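Local atomic coordinates of alcohol dehydrogenase, zinc-containing (Thermotoga maritima, PDB entry 1VJ0), a protein that binds zinc ions and, as a member of the zinc-containing alcohol dehydrogenase family, probably catalyses an oxidation-reduction reaction. Residues 171-176 against 337-342; 181-186 against 212-217; 357-362 against 374-379; 233-238 against 347-352; 87-90 against 96-99. All blocks are in the same frame, centred on the assembly; numbering follows the deposited sequence.

Interaction 1. Residues 171-176 against 337-342; sequences DVLAMA and SITSRN
T339 points its methyl into helix 170-188 at the turn made by V172, L173 and A176, and it carries this contact almost alone from its own side. V172 and T339 run past one another in opposite senses, CG1 of V172 meeting CG2 of T339 at 3.4 Å, which is tighter than usual for two carbons. The L173 chain comes at a slant, and its CD2 reaches the same methyl, CG2 of T339, at 4.0 Å. The CB of A176 lies 3.7 Å from OG1 of T339, an apolar neighbour for the hydroxyl.

The torsion of T339 sorts these roles. CG2 is anti to the backbone N, which sends the methyl outward, whereas OG1 (chi1 -66°) stands beside that N and is hydrogen-bonded to the carbonyl O of T335, one turn earlier. The hydroxyl is thereby satisfied within its own helix, and what the two segments share is van der Waals packing.

Just beyond T339, local bonds gather on one carbonyl. I338 O accepts both R341 N and, at 2.8 Å, ND2 of N342, the two donors arriving on opposite faces of the carbonyl plane; the N342 bond is fairly straight, 162° at the hydrogen.

Helix 206-217 borders the contact through F210, which touches both A176 and T339, while L346 of helix 343-346 packs on V172 and T339. Helix 170-188 itself runs on to C178, a zinc ligand.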
# COMPACT_ATOMS: atom_id res chain seq x y z
N ASP A 171 27.61 -1.57 -21.47
CA ASP A 171 27.80 -2.96 -21.08
C ASP A 171 27.06 -3.28 -19.80
O ASP A 171 26.41 -4.30 -19.73
CB ASP A 171 29.28 -3.23 -20.89
CG ASP A 171 30.02 -3.43 -22.21
OD1 ASP A 171 29.37 -3.52 -23.28
OD2 ASP A 171 31.25 -3.53 -22.23
N VAL A 172 27.19 -2.42 -18.78
CA VAL A 172 26.49 -2.64 -17.51
C VAL A 172 24.99 -2.53 -17.73
O VAL A 172 24.22 -3.30 -17.15
CB VAL A 172 26.97 -1.67 -16.42
CG1 VAL A 172 26.07 -1.73 -15.17
CG2 VAL A 172 28.42 -1.99 -16.05
N LEU A 173 24.56 -1.54 -18.51
CA LEU A 173 23.12 -1.41 -18.77
C LEU A 173 22.53 -2.63 -19.48
O LEU A 173 21.46 -3.10 -19.11
CB LEU A 173 22.80 -0.16 -19.60
CG LEU A 173 23.00 1.13 -18.81
CD1 LEU A 173 22.80 2.33 -19.73
CD2 LEU A 173 22.05 1.17 -17.61
N ALA A 174 23.20 -3.13 -20.48
CA ALA A 174 22.71 -4.34 -21.17
C ALA A 174 22.47 -5.50 -20.20
O ALA A 174 21.34 -6.08 -20.15
CB ALA A 174 23.65 -4.74 -22.28
N MET A 175 23.45 -5.79 -19.37
CA MET A 175 23.29 -6.85 -18.36
C MET A 175 22.14 -6.58 -17.37
O MET A 175 21.38 -7.48 -17.00
CB MET A 175 24.61 -7.04 -17.63
CG MET A 175 24.42 -7.58 -16.24
SD MET A 175 25.95 -7.69 -15.40
CE MET A 175 26.45 -5.99 -15.21
N ALA A 176 21.99 -5.32 -16.98
CA ALA A 176 21.03 -4.90 -15.97
C ALA A 176 19.59 -5.16 -16.39
O ALA A 176 18.70 -5.31 -15.54
CB ALA A 176 21.17 -3.41 -15.72
N SER A 337 17.95 3.69 -13.34
CA SER A 337 18.37 4.77 -12.40
C SER A 337 19.34 4.26 -11.32
O SER A 337 20.40 4.86 -11.08
CB SER A 337 17.16 5.49 -11.79
OG SER A 337 17.57 6.48 -10.83
N ILE A 338 18.99 3.15 -10.67
CA ILE A 338 19.88 2.58 -9.64
C ILE A 338 21.23 2.19 -10.24
O ILE A 338 22.30 2.48 -9.69
CB ILE A 338 19.22 1.39 -8.95
CG1 ILE A 338 18.05 1.86 -8.09
CG2 ILE A 338 20.20 0.64 -8.05
CD1 ILE A 338 17.09 0.65 -7.70
N THR A 339 21.17 1.53 -11.39
CA THR A 339 22.35 1.04 -12.05
C THR A 339 23.32 2.21 -12.36
O THR A 339 24.53 2.11 -12.14
CB THR A 339 21.96 0.26 -13.30
OG1 THR A 339 21.25 -0.93 -12.91
CG2 THR A 339 23.20 -0.25 -14.03
N SER A 340 22.75 3.33 -12.81
CA SER A 340 23.51 4.50 -13.25
C SER A 340 24.30 5.14 -12.11
O SER A 340 25.27 5.82 -12.36
CB SER A 340 22.56 5.51 -13.89
OG SER A 340 21.85 6.19 -12.86
N ARG A 341 23.88 4.93 -10.86
CA ARG A 341 24.66 5.36 -9.72
C ARG A 341 25.64 4.30 -9.24
O ARG A 341 26.31 4.50 -8.25
CB ARG A 341 23.77 5.73 -8.56
CG ARG A 341 22.77 6.87 -8.84
CD ARG A 341 21.93 7.25 -7.60
NE ARG A 341 20.81 6.32 -7.33
CZ ARG A 341 20.65 5.59 -6.21
NH1 ARG A 341 21.55 5.60 -5.21
NH2 ARG A 341 19.57 4.80 -6.12
N ASN A 342 25.73 3.16 -9.92
CA ASN A 342 26.57 2.07 -9.42
C ASN A 342 27.36 1.37 -10.52
O ASN A 342 27.72 0.16 -10.41
CB ASN A 342 25.66 1.08 -8.71
CG ASN A 342 25.10 1.62 -7.42
OD1 ASN A 342 25.77 1.63 -6.42
ND2 ASN A 342 23.83 1.99 -7.43

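Interaction 2. Residues 181-186 against 212-217; sequences ATAYHA and VVIARS
I214 pushes its side chain against A183 and Y184, joining helix 170-188 to helix 206-217. The latter follows strand 198-202 through a glycine-rich GxGxxG turn, consistent with the first helix of a Rossmann-type dinucleotide-binding fold, so the contact places the long helix 170-188 against that fold.

Apolar packing is the main kind of interaction here. CD1 of I214 touches CB of A183 at 3.7 Å and also lies 3.5 Å from the backbone N of Y184, which shows how closely the branch approaches the helix backbone. The second branch, CG2, sits 4.1 Å from CD1 of Y184, meeting the ring obliquely. The Y184 and I214 side chains cross at about a right angle. CG of Y184 is anti to its backbone N (chi1 -174°), which carries the ring past the isoleucine and on to K334, T335 and I338 of helix 329-340.

Polar bonds lie around this core rather than in it. The Y184 hydroxyl is hydrogen-bonded to OG of S193 in a second subunit, whose A195 also packs on the tyrosine; one residue thus serves an intrachain helix pair and a subunit interface. R216, on the other side of helix 206-217, forms a salt bridge with D242.

Near the end of that helix, V213 O takes two donors from a single residue. S217 N reaches it at 2.8 Å, and S217 OG at 2.7 Å from the opposite face of the carbonyl plane, the hydroxyl oxygen standing 36° out of that plane.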
# COMPACT_ATOMS: atom_id res chain seq x y z
N ALA A 181 16.51 -5.92 -13.54
CA ALA A 181 15.11 -5.54 -13.43
C ALA A 181 14.24 -6.58 -12.72
O ALA A 181 13.28 -6.24 -12.02
CB ALA A 181 14.56 -5.19 -14.80
N THR A 182 14.61 -7.86 -12.84
CA THR A 182 13.92 -8.87 -12.09
C THR A 182 14.24 -8.71 -10.60
O THR A 182 13.32 -8.74 -9.76
CB THR A 182 14.29 -10.26 -12.65
OG1 THR A 182 13.78 -10.37 -13.97
CG2 THR A 182 13.61 -11.36 -11.86
N ALA A 183 15.51 -8.49 -10.24
CA ALA A 183 15.85 -8.19 -8.85
C ALA A 183 15.11 -6.92 -8.35
O ALA A 183 14.57 -6.89 -7.26
CB ALA A 183 17.39 -8.04 -8.68
N TYR A 184 15.06 -5.87 -9.17
CA TYR A 184 14.29 -4.69 -8.80
C TYR A 184 12.84 -5.03 -8.51
O TYR A 184 12.27 -4.63 -7.47
CB TYR A 184 14.47 -3.47 -9.77
CG TYR A 184 13.73 -2.35 -9.14
CD1 TYR A 184 14.28 -1.67 -8.08
CD2 TYR A 184 12.42 -2.09 -9.48
CE1 TYR A 184 13.55 -0.73 -7.37
CE2 TYR A 184 11.68 -1.13 -8.79
CZ TYR A 184 12.24 -0.48 -7.74
OH TYR A 184 11.49 0.43 -7.06
N HIS A 185 12.19 -5.75 -9.42
CA HIS A 185 10.82 -6.17 -9.25
C HIS A 185 10.66 -6.80 -7.85
O HIS A 185 9.70 -6.55 -7.09
CB HIS A 185 10.47 -7.17 -10.39
CG HIS A 185 9.06 -7.69 -10.38
ND1 HIS A 185 8.55 -8.48 -11.39
CD2 HIS A 185 8.03 -7.46 -9.53
CE1 HIS A 185 7.29 -8.77 -11.12
NE2 HIS A 185 6.94 -8.14 -10.01
N ALA A 186 11.60 -7.65 -7.50
CA ALA A 186 11.51 -8.38 -6.25
C ALA A 186 11.49 -7.51 -5.03
O ALA A 186 10.79 -7.80 -4.07
CB ALA A 186 12.68 -9.30 -6.13
N VAL A 212 22.09 -7.15 -4.11
CA VAL A 212 22.96 -6.49 -3.11
C VAL A 212 22.96 -4.97 -3.31
O VAL A 212 22.69 -4.20 -2.37
CB VAL A 212 24.43 -7.04 -3.16
CG1 VAL A 212 25.37 -6.22 -2.25
CG2 VAL A 212 24.45 -8.54 -2.73
N VAL A 213 23.23 -4.53 -4.53
CA VAL A 213 23.27 -3.11 -4.86
C VAL A 213 21.89 -2.43 -4.70
O VAL A 213 21.81 -1.31 -4.19
CB VAL A 213 23.86 -2.92 -6.27
CG1 VAL A 213 23.76 -1.49 -6.76
CG2 VAL A 213 25.30 -3.41 -6.29
N ILE A 214 20.82 -3.13 -5.08
CA ILE A 214 19.48 -2.57 -4.96
C ILE A 214 19.17 -2.47 -3.49
O ILE A 214 18.69 -1.42 -3.07
CB ILE A 214 18.46 -3.40 -5.70
CG1 ILE A 214 18.69 -3.30 -7.22
CG2 ILE A 214 17.02 -3.05 -5.34
CD1 ILE A 214 18.09 -4.52 -7.98
N ALA A 215 19.45 -3.51 -2.72
CA ALA A 215 19.16 -3.46 -1.27
C ALA A 215 19.86 -2.28 -0.62
O ALA A 215 19.26 -1.53 0.15
CB ALA A 215 19.58 -4.77 -0.57
N ARG A 216 21.14 -2.12 -0.94
CA ARG A 216 21.94 -1.00 -0.42
C ARG A 216 21.32 0.35 -0.86
O ARG A 216 21.15 1.24 -0.06
CB ARG A 216 23.38 -1.09 -0.92
CG ARG A 216 24.31 -1.94 -0.11
CD ARG A 216 25.03 -1.20 1.08
NE ARG A 216 24.19 -1.23 2.29
CZ ARG A 216 24.30 -2.09 3.30
NH1 ARG A 216 25.21 -3.03 3.29
NH2 ARG A 216 23.46 -1.99 4.33
N SER A 217 20.95 0.46 -2.14
CA SER A 217 20.44 1.70 -2.68
C SER A 217 19.10 2.16 -2.11
O SER A 217 18.86 3.35 -2.03
CB SER A 217 20.34 1.59 -4.20
OG SER A 217 21.62 1.32 -4.73

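Interaction 3. Residues 357-362 against 374-379; sequences KEANKA and VILYPE
This is helix-on-strand packing inside a beta-alpha-beta unit: A359 and A362 of helix 359-368 rest on V374 and L376 of strand 374-377, and strand 352-355 is the other strand of the unit. Buried methyls make up the direct contact. L376 spreads its two branches over the helix, CD1 meeting CB of A359 at 3.9 Å and CD2 meeting CB of A362, also at 3.9 Å. V374 adds a second point of support, its CG1 lying 3.8 Å from CB of A362. The alanine methyl of A362 is therefore held between two strand residues of like orientation, and the small side chains let the helix lie close: the CA atoms of A362 and V374 are 6.3 Å apart.

The first torsion of L376 (chi1 -65°) sets CG anti to the carbonyl carbon and beside the backbone N, from where its fork spans the two alanines, three positions apart on the helix.

At the end of the modelled chain the joining is looser and runs through solvent. A water donates to E379 O at 2.8 Å and accepts a weak bond from NZ of K357 at 3.4 Å.

Strand 374-377 lies between strand 352-355, to which it is parallel, and strand 45-54, to which it is antiparallel. V54 of the latter touches both A362 and L376, just before C55, a zinc ligand.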
# COMPACT_ATOMS: atom_id res chain seq x y z
N LYS A 357 31.03 -12.86 -33.15
CA LYS A 357 31.33 -14.10 -33.86
C LYS A 357 31.82 -15.26 -32.99
O LYS A 357 31.82 -16.41 -33.46
CB LYS A 357 32.31 -13.85 -35.02
CG LYS A 357 31.63 -13.07 -36.18
CD LYS A 357 32.69 -12.66 -37.24
CE LYS A 357 32.07 -11.85 -38.41
NZ LYS A 357 33.15 -11.27 -39.35
N GLU A 358 32.17 -14.98 -31.74
CA GLU A 358 32.46 -16.00 -30.73
C GLU A 358 31.28 -16.32 -29.78
O GLU A 358 31.45 -16.84 -28.67
CB GLU A 358 33.70 -15.58 -29.97
CG GLU A 358 34.94 -15.58 -30.88
CD GLU A 358 36.25 -15.47 -30.15
OE1 GLU A 358 36.27 -15.12 -28.95
OE2 GLU A 358 37.31 -15.75 -30.75
N ALA A 359 30.08 -16.05 -30.25
CA ALA A 359 28.89 -16.32 -29.45
C ALA A 359 28.84 -17.79 -28.93
O ALA A 359 28.34 -18.06 -27.83
CB ALA A 359 27.57 -15.90 -30.21
N ASN A 360 29.33 -18.74 -29.70
CA ASN A 360 29.29 -20.13 -29.23
C ASN A 360 30.18 -20.31 -27.99
O ASN A 360 29.81 -20.99 -27.02
CB ASN A 360 29.68 -21.11 -30.34
CG ASN A 360 28.59 -21.24 -31.37
OD1 ASN A 360 27.52 -21.72 -31.05
ND2 ASN A 360 28.84 -20.77 -32.59
N LYS A 361 31.36 -19.67 -28.02
CA LYS A 361 32.29 -19.70 -26.88
C LYS A 361 31.70 -18.99 -25.67
O LYS A 361 31.82 -19.47 -24.56
CB LYS A 361 33.64 -19.07 -27.30
CG LYS A 361 34.72 -19.00 -26.25
CD LYS A 361 35.15 -20.36 -25.70
N ALA A 362 31.04 -17.84 -25.88
CA ALA A 362 30.32 -17.17 -24.82
C ALA A 362 29.35 -18.08 -24.09
O ALA A 362 29.34 -18.10 -22.87
CB ALA A 362 29.56 -15.96 -25.35
N VAL A 374 29.10 -12.64 -19.54
CA VAL A 374 29.75 -12.29 -20.80
C VAL A 374 28.94 -11.25 -21.54
O VAL A 374 27.71 -11.37 -21.65
CB VAL A 374 29.85 -13.48 -21.75
CG1 VAL A 374 30.64 -13.07 -23.05
CG2 VAL A 374 30.51 -14.68 -21.06
N ILE A 375 29.65 -10.28 -22.08
CA ILE A 375 29.13 -9.32 -23.04
C ILE A 375 29.71 -9.56 -24.44
O ILE A 375 30.91 -9.78 -24.62
CB ILE A 375 29.49 -7.89 -22.56
CG1 ILE A 375 28.92 -7.65 -21.16
CG2 ILE A 375 28.97 -6.82 -23.55
CD1 ILE A 375 27.41 -7.64 -21.05
N LEU A 376 28.85 -9.52 -25.45
CA LEU A 376 29.29 -9.67 -26.84
C LEU A 376 29.30 -8.30 -27.49
O LEU A 376 28.43 -7.45 -27.23
CB LEU A 376 28.36 -10.59 -27.65
CG LEU A 376 28.31 -12.06 -27.21
CD1 LEU A 376 27.18 -12.81 -27.88
CD2 LEU A 376 29.67 -12.73 -27.48
N TYR A 377 30.27 -8.09 -28.36
CA TYR A 377 30.29 -6.88 -29.13
C TYR A 377 30.45 -7.20 -30.62
O TYR A 377 31.32 -7.99 -31.02
CB TYR A 377 31.36 -5.93 -28.62
CG TYR A 377 32.72 -6.48 -28.64
CD1 TYR A 377 33.49 -6.43 -29.80
CD2 TYR A 377 33.28 -7.06 -27.50
CE1 TYR A 377 34.78 -6.96 -29.83
CE2 TYR A 377 34.55 -7.58 -27.52
CZ TYR A 377 35.30 -7.52 -28.67
OH TYR A 377 36.57 -8.04 -28.64
N PRO A 378 29.59 -6.60 -31.43
CA PRO A 378 29.77 -6.67 -32.86
C PRO A 378 31.06 -5.94 -33.29
O PRO A 378 31.57 -5.08 -32.57
CB PRO A 378 28.53 -5.97 -33.41
CG PRO A 378 27.55 -5.92 -32.24
CD PRO A 378 28.39 -5.81 -31.07
N GLU A 379 31.53 -6.34 -34.47
CA GLU A 379 32.67 -5.80 -35.22
C GLU A 379 33.91 -6.54 -34.78
O GLU A 379 34.37 -7.37 -35.57
CB GLU A 379 32.76 -4.26 -35.22
CG GLU A 379 31.45 -3.69 -35.77
CD GLU A 379 31.54 -2.33 -36.47
OE1 GLU A 379 31.95 -2.26 -37.68
OE2 GLU A 379 31.14 -1.32 -35.83
O HOH W 1 33.07 -8.21 -37.93

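Interaction 4. Residues 233-238 against 347-352; sequences LKLAEE and SKLITH
K348 lays the base of its side chain on L235: its CB is 3.6 Å from CD1 of the leucine, and the two side chains cross at a slant. L235 can meet it because its CG is anti to the backbone N (chi1 -178°), which projects the fork away from helix 230-238. Farther out, the lysine passes E238 at about a right angle, with CD of K348 4.1 Å from OE1 of E238. The chain then bends at its last torsion (chi4 -70°) and leaves NZ of K348 4.6 Å from OE1 of E238. That separation is not a direct ion pair, though the opposite charges probably still attract weakly across an exposed edge of the contact.

Next in the chain, L349 turns to the buried side. Its CD1 faces CD2 of L235 at 4.3 Å, a loose apolar touch, and L209 of helix 206-217 packs against both leucines. Helix 230-238 follows strand 222-227 in the parallel, Rossmann-type sheet, whereas residues 347-351 lead into strand 352-355 of the mixed sheet of the GroES-like part. The contact therefore bridges the two sheet systems of the chain, and the L349 side chain is about 12 Å from a bound zinc ion.

I350 packs on D171 and M175 of helix 170-188. T351 then pairs its OG1 with ND1 of H352 at 2.8 Å, and the same hydroxyl oxygen is hydrogen-bonded to L372 N. At H352 the chain enters strand 352-355, bonded by its backbone to I375.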
# COMPACT_ATOMS: atom_id res chain seq x y z
N LEU A 233 31.19 -14.70 -3.39
CA LEU A 233 30.90 -14.13 -2.08
C LEU A 233 31.82 -12.96 -1.82
O LEU A 233 31.39 -11.98 -1.30
CB LEU A 233 30.96 -15.19 -0.96
CG LEU A 233 29.78 -16.18 -1.02
CD1 LEU A 233 29.95 -17.33 0.03
CD2 LEU A 233 28.43 -15.52 -0.89
N LYS A 234 33.07 -13.07 -2.24
CA LYS A 234 34.01 -11.95 -2.18
C LYS A 234 33.48 -10.78 -3.03
O LYS A 234 33.44 -9.67 -2.58
CB LYS A 234 35.38 -12.41 -2.66
CG LYS A 234 36.45 -11.43 -2.43
CD LYS A 234 37.84 -12.05 -2.67
N LEU A 235 32.97 -11.08 -4.22
CA LEU A 235 32.40 -10.04 -5.05
C LEU A 235 31.20 -9.39 -4.35
O LEU A 235 31.11 -8.19 -4.33
CB LEU A 235 31.99 -10.62 -6.40
CG LEU A 235 31.41 -9.67 -7.42
CD1 LEU A 235 32.36 -8.51 -7.68
CD2 LEU A 235 31.20 -10.44 -8.71
N ALA A 236 30.33 -10.18 -3.72
CA ALA A 236 29.18 -9.64 -3.03
C ALA A 236 29.61 -8.67 -1.95
O ALA A 236 29.01 -7.61 -1.84
CB ALA A 236 28.33 -10.74 -2.42
N GLU A 237 30.64 -9.01 -1.19
CA GLU A 237 31.23 -8.06 -0.22
C GLU A 237 31.78 -6.79 -0.85
O GLU A 237 31.57 -5.68 -0.34
CB GLU A 237 32.38 -8.73 0.56
CG GLU A 237 31.89 -9.85 1.49
CD GLU A 237 32.99 -10.74 2.05
OE1 GLU A 237 34.17 -10.55 1.68
OE2 GLU A 237 32.65 -11.66 2.84
N GLU A 238 32.50 -6.94 -1.95
CA GLU A 238 33.02 -5.79 -2.67
C GLU A 238 31.95 -4.83 -3.19
O GLU A 238 32.23 -3.63 -3.35
CB GLU A 238 33.87 -6.25 -3.81
CG GLU A 238 35.18 -6.82 -3.30
CD GLU A 238 36.10 -7.31 -4.38
OE1 GLU A 238 35.72 -7.25 -5.58
OE2 GLU A 238 37.22 -7.73 -4.01
N SER A 347 30.13 -3.05 -12.82
CA SER A 347 31.00 -3.52 -13.91
C SER A 347 31.83 -4.71 -13.43
O SER A 347 32.33 -5.46 -14.26
CB SER A 347 31.94 -2.45 -14.50
OG SER A 347 32.75 -1.86 -13.50
N LYS A 348 32.00 -4.87 -12.12
CA LYS A 348 32.73 -6.00 -11.61
C LYS A 348 32.10 -7.38 -11.97
O LYS A 348 32.77 -8.41 -11.91
CB LYS A 348 32.90 -5.88 -10.08
CG LYS A 348 33.72 -4.64 -9.62
CD LYS A 348 33.85 -4.62 -8.09
CE LYS A 348 34.52 -3.35 -7.61
NZ LYS A 348 35.97 -3.33 -7.97
N LEU A 349 30.84 -7.41 -12.32
CA LEU A 349 30.16 -8.62 -12.68
C LEU A 349 30.55 -9.12 -14.08
O LEU A 349 30.42 -10.30 -14.37
CB LEU A 349 28.66 -8.39 -12.63
CG LEU A 349 27.96 -8.47 -11.28
CD1 LEU A 349 28.48 -7.47 -10.29
CD2 LEU A 349 26.47 -8.24 -11.47
N ILE A 350 31.04 -8.22 -14.93
CA ILE A 350 31.40 -8.60 -16.32
C ILE A 350 32.77 -9.19 -16.32
O ILE A 350 33.74 -8.51 -16.09
CB ILE A 350 31.29 -7.41 -17.29
CG1 ILE A 350 29.85 -6.91 -17.30
CG2 ILE A 350 31.76 -7.85 -18.73
CD1 ILE A 350 29.65 -5.51 -17.80
N THR A 351 32.84 -10.50 -16.51
CA THR A 351 34.12 -11.19 -16.45
C THR A 351 34.73 -11.41 -17.79
O THR A 351 35.95 -11.63 -17.86
CB THR A 351 34.00 -12.55 -15.75
OG1 THR A 351 32.91 -13.28 -16.29
CG2 THR A 351 33.71 -12.37 -14.27
N HIS A 352 33.92 -11.36 -18.85
CA HIS A 352 34.41 -11.68 -20.19
C HIS A 352 33.72 -10.78 -21.21
O HIS A 352 32.51 -10.57 -21.12
CB HIS A 352 34.07 -13.11 -20.53
CG HIS A 352 34.79 -14.12 -19.69
ND1 HIS A 352 34.39 -14.46 -18.41
CD2 HIS A 352 35.91 -14.85 -19.94
CE1 HIS A 352 35.23 -15.36 -17.92
NE2 HIS A 352 36.14 -15.63 -18.83

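Interaction 5. Residues 87-90 against 96-99; sequences NGEK and ELLK
L98 lies alongside the aliphatic part of K90, both chains heading the same way, with CD1 of the leucine 3.7 Å from CG of the lysine. K90 starts with CG anti to its backbone N (chi1 176°) and bends at chi2 (68°), after which its ammonium leaves the contact and is hydrogen-bonded to the carbonyl oxygens of P157 and T159. V161 of strand 161-164 touches both K90 and L98.

The backbones are tied by one direct bond: L98 N gives its hydrogen to K90 O at 2.9 Å, nearly straight at 176°. Where a regular antiparallel hydrogen-bonded pair would return a second bond, a water stands in its place. It accepts from K90 N at 2.9 Å and donates to L98 O at 2.6 Å. On this side the two chains therefore stand apart, with K90 N 5.3 Å from L98 O, and the water bridges them. Outside this pair, CD2 of L97 touches CB of E89 at 4.0 Å in a more exposed position.

Cutting L98 back to an alanine would remove the branch that lies on K90, and would probably weaken the touch on V161 and open a gap that lets the lysine's aliphatic part shift.

Both segments belong to the connection between strands 78-86 and 103-106, away from the zinc sites. The chemistry implies that its neck is closed by backbone bonding, half of it through water, while the lysine divides its work, methylenes against leucine and ammonium against carbonyls.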
# COMPACT_ATOMS: atom_id res chain seq x y z
N ASN A 87 11.65 4.83 -38.67
CA ASN A 87 10.65 4.88 -39.76
C ASN A 87 9.42 5.68 -39.28
O ASN A 87 8.50 5.08 -38.77
CB ASN A 87 10.24 3.44 -40.15
CG ASN A 87 9.06 3.41 -41.10
OD1 ASN A 87 8.10 4.18 -40.92
ND2 ASN A 87 9.10 2.52 -42.10
N GLY A 88 9.42 6.99 -39.40
CA GLY A 88 8.42 7.83 -38.72
C GLY A 88 9.05 8.54 -37.53
O GLY A 88 10.17 9.06 -37.65
N GLU A 89 8.36 8.54 -36.39
CA GLU A 89 8.85 9.17 -35.15
C GLU A 89 8.77 8.21 -33.99
O GLU A 89 7.87 7.34 -33.93
CB GLU A 89 8.01 10.40 -34.77
CG GLU A 89 7.94 11.49 -35.81
CD GLU A 89 7.03 11.09 -36.97
OE1 GLU A 89 5.88 10.63 -36.75
OE2 GLU A 89 7.50 11.18 -38.10
N LYS A 90 9.72 8.33 -33.07
CA LYS A 90 9.71 7.54 -31.84
C LYS A 90 10.23 8.37 -30.67
O LYS A 90 11.26 8.96 -30.75
CB LYS A 90 10.50 6.25 -31.98
CG LYS A 90 10.58 5.44 -30.68
CD LYS A 90 9.24 4.87 -30.23
CE LYS A 90 9.39 4.04 -28.96
NZ LYS A 90 8.07 3.50 -28.34
N GLU A 96 11.34 12.22 -25.25
CA GLU A 96 12.31 12.83 -26.14
C GLU A 96 12.31 12.08 -27.45
O GLU A 96 12.41 10.86 -27.47
CB GLU A 96 13.74 12.78 -25.61
CG GLU A 96 13.98 13.34 -24.22
CD GLU A 96 15.48 13.41 -23.99
OE1 GLU A 96 16.20 14.03 -24.84
OE2 GLU A 96 15.94 12.83 -23.00
N LEU A 97 12.28 12.84 -28.53
CA LEU A 97 12.36 12.32 -29.88
C LEU A 97 13.72 11.71 -30.20
O LEU A 97 14.74 12.36 -30.08
CB LEU A 97 12.07 13.44 -30.90
CG LEU A 97 10.60 13.66 -31.23
CD1 LEU A 97 10.40 14.97 -32.05
CD2 LEU A 97 10.02 12.48 -31.98
N LEU A 98 13.72 10.45 -30.61
CA LEU A 98 14.92 9.74 -31.01
C LEU A 98 15.35 10.27 -32.37
O LEU A 98 14.49 10.57 -33.25
CB LEU A 98 14.65 8.22 -31.10
CG LEU A 98 14.23 7.52 -29.79
CD1 LEU A 98 14.17 5.99 -29.99
CD2 LEU A 98 15.12 7.85 -28.63
N LYS A 99 16.68 10.38 -32.54
CA LYS A 99 17.31 10.72 -33.78
C LYS A 99 18.51 9.81 -34.04
O LYS A 99 19.04 9.20 -33.10
CB LYS A 99 17.72 12.20 -33.75
CG LYS A 99 18.59 12.58 -32.61
CD LYS A 99 19.06 14.06 -32.68
CE LYS A 99 20.07 14.38 -31.53
NZ LYS A 99 19.65 13.82 -30.20
O HOH W 2 11.97 10.09 -33.80

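How the interactions relate
Along the chain, interaction 5 closes first, and its centre lies 24 to 37 Å from the others, in a connection of the GroES-like part. Interaction 2 is nested within the loop closed by interaction 1; both use helix 170-188, their centres are 11 Å apart, and both reach a second subunit. Interaction 4 alternates with interaction 1 in sequence and touches it, M175 packing on L349. Interaction 3 comes last and abuts interaction 4, I375 packing on I350. Interactions 1 to 4 thus form a connected path from the parallel, Rossmann-type sheet, past helix 170-188, which carries the zinc ligand C178, to the mixed sheet, where C55 follows strand 45-54.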